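Local coordinates for chitinase (Thermococcus chitonophagus, PDB 5XSW), which probably hydrolyses chitin as an endochitinase, this chain being the C-terminal portion of the longer protein and binding N-acetylglucosamine sugars, at residues Trp182-Tyr187 and Trp215-Thr220. Residues are numbered along the deposited sequence; the frame is centred on the assembly and turned at random.
Sequences WVPNKY and WGTAVT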
# COMPACT_ATOMS: atom_id res chain seq x y z
N TRP A 182 -14.00 -3.51 26.50
CA TRP A 182 -15.38 -3.06 26.30
C TRP A 182 -15.62 -2.90 24.81
O TRP A 182 -14.68 -2.71 24.00
CB TRP A 182 -15.70 -1.74 27.07
CG TRP A 182 -15.43 -0.48 26.29
CD1 TRP A 182 -14.21 -0.12 25.74
CD2 TRP A 182 -16.32 0.58 26.01
NE1 TRP A 182 -14.32 1.11 25.13
CE2 TRP A 182 -15.60 1.56 25.30
CE3 TRP A 182 -17.69 0.81 26.30
CZ2 TRP A 182 -16.19 2.74 24.84
CZ3 TRP A 182 -18.28 2.00 25.83
CH2 TRP A 182 -17.53 2.94 25.11
N VAL A 183 -16.87 -3.06 24.44
CA VAL A 183 -17.30 -2.96 23.06
C VAL A 183 -17.94 -1.57 22.91
O VAL A 183 -18.98 -1.32 23.53
CB VAL A 183 -18.32 -4.07 22.72
CG1 VAL A 183 -18.96 -3.77 21.36
CG2 VAL A 183 -17.60 -5.50 22.75
N PRO A 184 -17.33 -0.67 22.10
CA PRO A 184 -17.88 0.71 22.06
C PRO A 184 -19.34 0.83 21.61
O PRO A 184 -20.05 1.68 22.12
CB PRO A 184 -16.97 1.41 21.01
CG PRO A 184 -15.62 0.69 21.20
CD PRO A 184 -16.03 -0.77 21.40
N ASN A 185 -19.78 0.02 20.64
CA ASN A 185 -21.20 0.05 20.27
C ASN A 185 -21.54 -1.20 19.50
O ASN A 185 -20.66 -1.99 19.15
CB ASN A 185 -21.55 1.29 19.43
CG ASN A 185 -20.75 1.35 18.12
OD1 ASN A 185 -20.96 0.56 17.22
ND2 ASN A 185 -19.92 2.41 17.96
N LYS A 186 -22.83 -1.38 19.24
CA LYS A 186 -23.31 -2.64 18.71
C LYS A 186 -23.03 -2.73 17.24
O LYS A 186 -23.07 -3.83 16.68
CB LYS A 186 -24.83 -2.76 18.98
CG LYS A 186 -25.62 -1.68 18.22
CD LYS A 186 -27.15 -1.83 18.49
CE LYS A 186 -27.57 -1.43 19.87
NZ LYS A 186 -29.07 -1.18 19.84
N TYR A 187 -22.82 -1.59 16.56
CA TYR A 187 -22.57 -1.68 15.11
C TYR A 187 -21.16 -2.24 14.90
O TYR A 187 -20.91 -3.06 14.02
CB TYR A 187 -22.75 -0.31 14.41
CG TYR A 187 -24.12 0.22 14.73
CD1 TYR A 187 -25.25 -0.46 14.30
CD2 TYR A 187 -24.28 1.36 15.52
CE1 TYR A 187 -26.53 -0.00 14.65
CE2 TYR A 187 -25.55 1.81 15.88
CZ TYR A 187 -26.67 1.13 15.42
OH TYR A 187 -27.93 1.57 15.78
N TRP A 215 -6.27 1.76 21.88
CA TRP A 215 -7.22 1.73 23.00
C TRP A 215 -8.66 1.67 22.45
O TRP A 215 -9.56 2.22 23.06
CB TRP A 215 -7.05 2.99 23.89
CG TRP A 215 -5.92 2.93 24.87
CD1 TRP A 215 -4.63 3.47 24.68
CD2 TRP A 215 -5.89 2.27 26.15
NE1 TRP A 215 -3.89 3.25 25.82
CE2 TRP A 215 -4.62 2.50 26.72
CE3 TRP A 215 -6.84 1.53 26.89
CZ2 TRP A 215 -4.25 2.03 28.00
CZ3 TRP A 215 -6.48 1.07 28.17
CH2 TRP A 215 -5.17 1.29 28.70
N GLY A 216 -8.89 1.04 21.30
CA GLY A 216 -10.22 1.17 20.69
C GLY A 216 -11.29 0.46 21.51
O GLY A 216 -12.45 0.87 21.55
N THR A 217 -10.87 -0.56 22.26
CA THR A 217 -11.77 -1.57 22.84
C THR A 217 -11.41 -1.85 24.28
O THR A 217 -11.68 -2.92 24.77
CB THR A 217 -11.66 -2.88 22.03
OG1 THR A 217 -10.24 -3.18 21.91
CG2 THR A 217 -12.21 -2.68 20.62
N ALA A 218 -10.78 -0.89 24.95
CA ALA A 218 -10.45 -1.09 26.34
C ALA A 218 -10.52 0.25 27.05
O ALA A 218 -10.25 1.30 26.45
CB ALA A 218 -9.07 -1.71 26.50
N VAL A 219 -10.87 0.21 28.34
CA VAL A 219 -10.89 1.45 29.14
C VAL A 219 -10.00 1.16 30.33
O VAL A 219 -9.61 0.02 30.51
CB VAL A 219 -12.32 1.85 29.60
CG1 VAL A 219 -13.17 2.28 28.38
CG2 VAL A 219 -12.99 0.65 30.37
N THR A 220 -9.72 2.16 31.17
CA THR A 220 -8.83 1.93 32.31
C THR A 220 -9.21 2.87 33.46
O THR A 220 -9.75 3.96 33.24
CB THR A 220 -7.30 2.14 31.91
OG1 THR A 220 -6.47 1.94 33.06
CG2 THR A 220 -7.06 3.55 31.37
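Trp-182 meets the turn and short strand of Trp-215-Thr-220 with both its backbone and its indole. Its N donates to Thr-217 O, a nearly straight bond of 3.0 Å (N-H...O 168°) in which the donor stands well above the carbonyl plane. From CB, a chi1 of 89° sets CG between the backbone N and the carbonyl carbon and brings the indole end nearer the 215-220 segment, onto Val-219. At CG the first neighbour is Val-219 CG1, 4.1 Å away; the ring edge at CD1 meets Ala-218 N in plane, 3.6 Å away. NE1 lies 3.6 Å from Val-219 CG1, the methyl that makes a CH-pi contact over the five-membered ring, 18° off its normal, and CE2 is still 4.0 Å from Val-219 CG1. Pro-184 CA lies over the opposite face, and like the methyl it sits toward the rim of the ring. Strands 179-181 and 218-219 pair antiparallel in a small three-stranded sheet, and the Trp-182 bond lies at the end of this pairing, a few residues ahead of helix 186-199. With alanine in place of Trp-182, the space between Pro-184 and Val-219 is likely to be left partly unfilled and Trp-239 to lose its edge-to-face ring partner. Pro-184 CG also packs against Gly-216 O at 3.2 Å; the preceding residue, Trp-215, belongs to the glycan pocket and touches a bound sugar.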